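Local coordinates for mitochondrial enolase superfamily member 1 (PDB 4A35), which dehydrates L-fuconate to 2-keto-3-deoxy-L-fuconate in L-fucose breakdown, drawing off the 2-proton to form an enediolate that a magnesium ion stabilises, at residues V15-S20 against K425-P430; D230-C235 against L268-P273. All coordinates share one frame; numbering follows the deposited sequence.

Interaction 1 (V15-S20 against K425-P430); sequences VRFPTS and KKHQYP. With EDO (1,2-ethanediol), chain D; EDO (1,2-ethanediol), chain E.
A single beta bridge, V15 with Q428, docks the chain leaving helix 421-427 against the end of edge strand 7-16 in the antiparallel sheet of the N-terminal domain. Of the backbone bonds flanking it, R16 N to H427 O (2.9 Å, 175°) lies within 15-20 and 425-430; Y429 pairs with D14 on the other side.

Side chains meet on either side of the R16-H427 bond. The guanidinium of R16 lies flat on the ring of Y429, planes 20° apart, as an off-centre cation-pi stack: CZ is 3.4 Å from Y429 CD2, while P430 CB covers the opposite ring face. The extended chain from CG to NE carries the group past Y429 CB to the ring. NH1 points in its own plane to O1 of the ethanediol in chain D, 2.9 Å away, whereas NE and NH2 form salt bridges with D14 and E64. With an alanine in place of Y429 the aromatic surface under the guanidinium goes, and the group, though still tied to D14 and E64, would probably be freer to tilt.

Toward the helix, F17 brings CD1 and CE1 over one face of the H427 imidazole, the rings oblique at 36°; CD1 comes within 3.4 Å of H427 CD2. V15 CG1 packs on H427 CB at 3.8 Å. H427 ND1 bonds to S423 O, which fixes the ring's rotation, and H395 stacks on F17 while meeting H427 edge-to-face. With two carboxylates beside it, R16 is likely to stay charged, so electrostatics and aromatic packing reinforce the short backbone bridge.

Interaction 2 (D230-C235 against L268-P273); sequences DDMRRC and LAKFKP
C235 sets its CB squarely over the ring of F271, 3.5 Å from the centroid and 11° off the ring normal, a CH-pi contact. Turned back beside its own backbone N (chi1 -73°), its SG makes an oblique sulfur-aromatic approach to the same ring. K270 CG covers the opposite face of F271, and M232 CG meets the rim in the ring plane, 3.7 Å from CE2. The ring is thus filled on both faces and at one edge. The M232 carbonyl oxygen also comes to 3.6 Å from F271 CZ, at an oblique angle.

M232 crosses the extended chain of K270 at about a right angle, with SD 3.9 Å from K270 NZ. L268 touches M232 with CD2, 3.9 Å from M232 CG, and the same methyl also meets D231 CB.

The next shell positions these groups. F271 N bonds to L268 O in the 3-10 turn 269-271 that follows helix 258-268, and F271 O takes a bond from R239 of helix 228-242. M250 of strand 247-251 packs on C235, L268 and F271 alike. On the helix, D231 OD2 accepts from G225 N and W264 NE1, while its OD1 pairs with R234 NH2 at 2.9 Å. R234 NE reaches D230 OD2, and R233 grips D230 OD1 side-on with NE and NH2, OD1 lying in the guanidinium plane. R234 also bonds to the carbonyl of K223, a residue that is by similarity the catalytic proton donor/acceptor.

No hydrogen bond joins 230-235 to 268-273 directly: helix 228-242 and the turn after helix 258-268 meet through apolar and ring contacts, while the charged groups of the helix bond to one another and to other parts of the barrel.

Overall arrangement
The two contacts lie far apart, centres 35 Å and nearest atoms about 16 Å, and share no helix, strand or sheet. Interaction 1 brings near-terminal parts of the chain together, the end of strand 7-16 and the exit of helix 421-427, against the edge of the N-terminal domain's three-stranded sheet. Interaction 2 is nested inside that long loop, in the C-terminal barrel, where helix 228-242 meets the turn between helix 258-268 and strand 275-277. This is the two-domain layout of the enolase superfamily. Both lie toward the periphery, yet each has one side chain near a site residue: F17 about 5 Å from Y35, which probably binds substrate, and D231 about 7 Å from K223, probably the proton donor/acceptor (distances between side chains).

Interaction 1 (V15-S20 against K425-P430)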
loop_
_atom_site.group_PDB
_atom_site.type_symbol
_atom_site.label_atom_id
_atom_site.label_comp_id
_atom_site.label_asym_id
_atom_site.label_seq_id
_atom_site.Cartn_x
_atom_site.Cartn_y
_atom_site.Cartn_z
ATOM N N VAL A 15 2.341 -14.042 -16.848
ATOM C CA VAL A 15 1.953 -13.911 -18.264
ATOM C C VAL A 15 2.148 -12.460 -18.687
ATOM O O VAL A 15 1.632 -11.576 -18.018
ATOM C CB VAL A 15 0.488 -14.395 -18.509
ATOM C CG1 VAL A 15 0.154 -14.441 -19.995
ATOM C CG2 VAL A 15 0.255 -15.763 -17.869
ATOM N N ARG A 16 2.911 -12.202 -19.758
ATOM C CA ARG A 16 3.191 -10.826 -20.131
ATOM C C ARG A 16 3.001 -10.601 -21.588
ATOM O O ARG A 16 3.416 -11.410 -22.408
ATOM C CB ARG A 16 4.656 -10.429 -19.735
ATOM C CG ARG A 16 4.955 -10.602 -18.228
ATOM C CD ARG A 16 6.354 -10.103 -17.881
ATOM N NE ARG A 16 6.687 -10.522 -16.516
ATOM C CZ ARG A 16 7.678 -10.022 -15.787
ATOM N NH1 ARG A 16 8.442 -9.046 -16.272
ATOM N NH2 ARG A 16 7.896 -10.472 -14.566
ATOM N N PHE A 17 2.298 -9.501 -21.908
ATOM C CA PHE A 17 2.068 -9.114 -23.287
ATOM C C PHE A 17 2.981 -7.920 -23.593
ATOM O O PHE A 17 3.000 -6.927 -22.852
ATOM C CB PHE A 17 0.564 -8.848 -23.576
ATOM C CG PHE A 17 -0.293 -10.073 -23.288
ATOM C CD1 PHE A 17 -0.510 -11.040 -24.270
ATOM C CD2 PHE A 17 -0.833 -10.285 -22.013
ATOM C CE1 PHE A 17 -1.245 -12.206 -23.990
ATOM C CE2 PHE A 17 -1.571 -11.452 -21.729
ATOM C CZ PHE A 17 -1.768 -12.405 -22.718
ATOM N N PRO A 18 3.648 -7.952 -24.771
ATOM C CA PRO A 18 4.601 -6.862 -25.115
ATOM C C PRO A 18 3.913 -5.613 -25.698
ATOM O O PRO A 18 4.243 -5.133 -26.778
ATOM C CB PRO A 18 5.542 -7.529 -26.114
ATOM C CG PRO A 18 4.635 -8.594 -26.816
ATOM C CD PRO A 18 3.743 -9.104 -25.708
ATOM N N THR A 19 2.959 -5.063 -24.978
ATOM C CA THR A 19 2.170 -3.942 -25.507
ATOM C C THR A 19 3.022 -2.653 -25.677
ATOM O O THR A 19 2.676 -1.833 -26.539
ATOM C CB THR A 19 0.901 -3.725 -24.694
ATOM O OG1 THR A 19 1.255 -3.636 -23.359
ATOM C CG2 THR A 19 -0.112 -4.881 -24.840
ATOM N N SER A 20 4.183 -2.538 -24.974
ATOM C CA SER A 20 5.088 -1.376 -25.099
ATOM C C SER A 20 5.679 -1.312 -26.533
ATOM O O SER A 20 6.019 -0.226 -27.035
ATOM C CB SER A 20 6.215 -1.440 -24.068
ATOM O OG SER A 20 7.089 -2.527 -24.292
ATOM N N LYS A 425 0.679 -19.967 -22.514
ATOM C CA LYS A 425 1.977 -20.609 -22.786
ATOM C C LYS A 425 2.887 -19.772 -23.687
ATOM O O LYS A 425 4.089 -19.684 -23.394
ATOM C CB LYS A 425 1.742 -22.011 -23.396
ATOM C CG LYS A 425 1.077 -22.910 -22.370
ATOM C CD LYS A 425 0.779 -24.313 -22.838
ATOM C CE LYS A 425 0.115 -25.076 -21.711
ATOM N NZ LYS A 425 1.025 -25.281 -20.536
ATOM N N LYS A 426 2.341 -19.130 -24.745
ATOM C CA LYS A 426 3.170 -18.324 -25.665
ATOM C C LYS A 426 3.715 -17.068 -24.964
ATOM O O LYS A 426 4.784 -16.569 -25.328
ATOM C CB LYS A 426 2.349 -17.859 -26.897
ATOM C CG LYS A 426 2.463 -18.752 -28.132
ATOM C CD LYS A 426 1.656 -18.162 -29.285
ATOM C CE LYS A 426 1.865 -18.912 -30.583
ATOM N NZ LYS A 426 1.060 -18.325 -31.681
ATOM N N HIS A 427 2.936 -16.546 -23.992
ATOM C CA HIS A 427 3.265 -15.263 -23.329
ATOM C C HIS A 427 3.820 -15.378 -21.884
ATOM O O HIS A 427 4.117 -14.351 -21.234
ATOM C CB HIS A 427 1.997 -14.383 -23.352
ATOM C CG HIS A 427 1.620 -13.987 -24.741
ATOM N ND1 HIS A 427 0.727 -14.758 -25.501
ATOM C CD2 HIS A 427 2.075 -12.959 -25.497
ATOM C CE1 HIS A 427 0.652 -14.153 -26.681
ATOM N NE2 HIS A 427 1.431 -13.057 -26.717
ATOM N N GLN A 428 4.056 -16.631 -21.428
ATOM C CA GLN A 428 4.639 -16.871 -20.120
ATOM C C GLN A 428 6.060 -16.295 -20.068
ATOM O O GLN A 428 6.833 -16.417 -21.036
ATOM C CB GLN A 428 4.658 -18.359 -19.843
ATOM C CG GLN A 428 4.754 -18.703 -18.400
ATOM C CD GLN A 428 4.422 -20.139 -18.129
ATOM O OE1 GLN A 428 3.853 -20.874 -18.977
ATOM N NE2 GLN A 428 4.711 -20.530 -16.900
ATOM N N TYR A 429 6.316 -15.532 -19.019
ATOM C CA TYR A 429 7.607 -14.886 -18.822
ATOM C C TYR A 429 8.446 -15.669 -17.767
ATOM O O TYR A 429 7.960 -15.900 -16.649
ATOM C CB TYR A 429 7.430 -13.409 -18.416
ATOM C CG TYR A 429 8.771 -12.723 -18.272
ATOM C CD1 TYR A 429 9.415 -12.172 -19.378
ATOM C CD2 TYR A 429 9.430 -12.679 -17.041
ATOM C CE1 TYR A 429 10.697 -11.624 -19.272
ATOM C CE2 TYR A 429 10.697 -12.093 -16.914
ATOM C CZ TYR A 429 11.335 -11.593 -18.045
ATOM O OH TYR A 429 12.594 -11.042 -17.976
ATOM N N PRO A 430 9.724 -16.006 -18.035
ATOM C CA PRO A 430 10.545 -15.648 -19.210
ATOM C C PRO A 430 10.625 -16.686 -20.341
ATOM O O PRO A 430 11.248 -16.409 -21.369
ATOM C CB PRO A 430 11.943 -15.537 -18.573
ATOM C CG PRO A 430 11.947 -16.690 -17.573
ATOM C CD PRO A 430 10.543 -16.678 -16.990
HETATM C C1 EDO D . 9.272 -8.288 -19.824
HETATM O O1 EDO D . 8.403 -7.711 -18.842
HETATM C C2 EDO D . 10.772 -8.211 -19.389
HETATM O O2 EDO D . 11.039 -7.048 -18.600
HETATM C C1 EDO E . 5.015 2.862 -26.016
HETATM O O1 EDO E . 5.832 1.890 -25.365
HETATM C C2 EDO E . 3.548 2.475 -25.813
HETATM O O2 EDO E . 3.345 1.181 -26.362
#

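Interaction 2 (D230-C235 against L268-P273)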
loop_
_atom_site.group_PDB
_atom_site.type_symbol
_atom_site.label_atom_id
_atom_site.label_comp_id
_atom_site.label_asym_id
_atom_site.label_seq_id
_atom_site.Cartn_x
_atom_site.Cartn_y
_atom_site.Cartn_z
ATOM N N ASP A 230 1.102 19.504 -25.617
ATOM C CA ASP A 230 0.701 18.223 -26.230
ATOM C C ASP A 230 -0.751 17.893 -25.849
ATOM O O ASP A 230 -1.509 17.404 -26.702
ATOM C CB ASP A 230 1.656 17.055 -25.864
ATOM C CG ASP A 230 1.357 15.765 -26.658
ATOM O OD1 ASP A 230 1.548 15.769 -27.910
ATOM O OD2 ASP A 230 0.985 14.733 -26.022
ATOM N N ASP A 231 -1.154 18.192 -24.576
ATOM C CA ASP A 231 -2.528 17.951 -24.135
ATOM C C ASP A 231 -3.492 18.836 -24.915
ATOM O O ASP A 231 -4.527 18.364 -25.357
ATOM C CB ASP A 231 -2.688 18.183 -22.623
ATOM C CG ASP A 231 -1.966 17.194 -21.734
ATOM O OD1 ASP A 231 -1.614 16.083 -22.228
ATOM O OD2 ASP A 231 -1.763 17.512 -20.529
ATOM N N MET A 232 -3.139 20.096 -25.121
ATOM C CA MET A 232 -4.002 20.982 -25.898
ATOM C C MET A 232 -4.091 20.530 -27.355
ATOM O O MET A 232 -5.215 20.452 -27.865
ATOM C CB MET A 232 -3.554 22.415 -25.784
ATOM C CG MET A 232 -4.338 23.117 -24.703
ATOM S SD MET A 232 -3.492 24.609 -24.352
ATOM C CE MET A 232 -3.941 24.823 -22.726
ATOM N N ARG A 233 -2.955 20.116 -27.972
ATOM C CA ARG A 233 -2.927 19.586 -29.343
ATOM C C ARG A 233 -3.905 18.384 -29.495
ATOM O O ARG A 233 -4.727 18.385 -30.410
ATOM C CB ARG A 233 -1.486 19.146 -29.751
ATOM C CG ARG A 233 -1.412 18.236 -31.021
ATOM C CD ARG A 233 -0.005 17.727 -31.304
ATOM N NE ARG A 233 0.358 16.540 -30.518
ATOM C CZ ARG A 233 0.178 15.270 -30.900
ATOM N NH1 ARG A 233 -0.406 14.990 -32.072
ATOM N NH2 ARG A 233 0.575 14.270 -30.114
ATOM N N ARG A 234 -3.802 17.371 -28.609
ATOM C CA ARG A 234 -4.606 16.160 -28.712
ATOM C C ARG A 234 -6.079 16.371 -28.310
ATOM O O ARG A 234 -6.961 15.758 -28.924
ATOM C CB ARG A 234 -3.967 14.989 -27.939
ATOM C CG ARG A 234 -2.628 14.509 -28.563
ATOM C CD ARG A 234 -2.073 13.300 -27.823
ATOM N NE ARG A 234 -1.681 13.753 -26.505
ATOM C CZ ARG A 234 -2.282 13.403 -25.376
ATOM N NH1 ARG A 234 -3.235 12.468 -25.381
ATOM N NH2 ARG A 234 -1.926 13.968 -24.228
ATOM N N CYS A 235 -6.355 17.200 -27.276
ATOM C CA CYS A 235 -7.729 17.480 -26.856
ATOM C C CYS A 235 -8.439 18.258 -27.961
ATOM O O CYS A 235 -9.589 17.959 -28.248
ATOM C CB CYS A 235 -7.756 18.233 -25.527
ATOM S SG CYS A 235 -7.321 17.209 -24.109
ATOM N N LEU A 268 -7.160 23.406 -19.485
ATOM C CA LEU A 268 -7.839 22.358 -20.298
ATOM C C LEU A 268 -9.379 22.435 -20.197
ATOM O O LEU A 268 -10.084 21.705 -20.906
ATOM C CB LEU A 268 -7.372 20.941 -19.873
ATOM C CG LEU A 268 -5.918 20.614 -20.184
ATOM C CD1 LEU A 268 -5.537 19.235 -19.676
ATOM C CD2 LEU A 268 -5.561 20.883 -21.692
ATOM N N ALA A 269 -9.911 23.308 -19.295
ATOM C CA ALA A 269 -11.344 23.401 -19.098
ATOM C C ALA A 269 -12.100 23.819 -20.370
ATOM O O ALA A 269 -13.268 23.425 -20.526
ATOM C CB ALA A 269 -11.660 24.371 -17.959
ATOM N N LYS A 270 -11.422 24.509 -21.322
ATOM C CA LYS A 270 -12.056 24.945 -22.579
ATOM C C LYS A 270 -12.564 23.733 -23.387
ATOM O O LYS A 270 -13.488 23.888 -24.160
ATOM C CB LYS A 270 -11.105 25.811 -23.427
ATOM C CG LYS A 270 -9.793 25.118 -23.867
ATOM C CD LYS A 270 -8.871 26.134 -24.549
ATOM C CE LYS A 270 -7.490 25.616 -24.855
ATOM N NZ LYS A 270 -6.642 26.694 -25.472
ATOM N N PHE A 271 -11.988 22.536 -23.171
ATOM C CA PHE A 271 -12.400 21.329 -23.899
ATOM C C PHE A 271 -13.655 20.692 -23.264
ATOM O O PHE A 271 -14.170 19.692 -23.775
ATOM C CB PHE A 271 -11.227 20.322 -23.992
ATOM C CG PHE A 271 -10.042 20.943 -24.704
ATOM C CD1 PHE A 271 -10.109 21.267 -26.064
ATOM C CD2 PHE A 271 -8.867 21.233 -24.012
ATOM C CE1 PHE A 271 -9.023 21.863 -26.712
ATOM C CE2 PHE A 271 -7.781 21.814 -24.658
ATOM C CZ PHE A 271 -7.862 22.130 -26.014
ATOM N N LYS A 272 -14.179 21.316 -22.190
ATOM C CA LYS A 272 -15.375 20.868 -21.463
ATOM C C LYS A 272 -15.312 19.367 -21.104
ATOM O O LYS A 272 -16.234 18.583 -21.431
ATOM C CB LYS A 272 -16.688 21.183 -22.221
ATOM C CG LYS A 272 -16.810 22.634 -22.723
ATOM C CD LYS A 272 -16.762 23.640 -21.598
ATOM C CE LYS A 272 -17.224 25.011 -22.073
ATOM N NZ LYS A 272 -16.800 26.077 -21.125
ATOM N N PRO A 273 -14.261 18.965 -20.353
ATOM C CA PRO A 273 -14.196 17.553 -19.901
ATOM C C PRO A 273 -15.285 17.213 -18.855
ATOM O O PRO A 273 -15.588 18.047 -17.997
ATOM C CB PRO A 273 -12.797 17.459 -19.269
ATOM C CG PRO A 273 -12.475 18.830 -18.815
ATOM C CD PRO A 273 -13.114 19.762 -19.847
#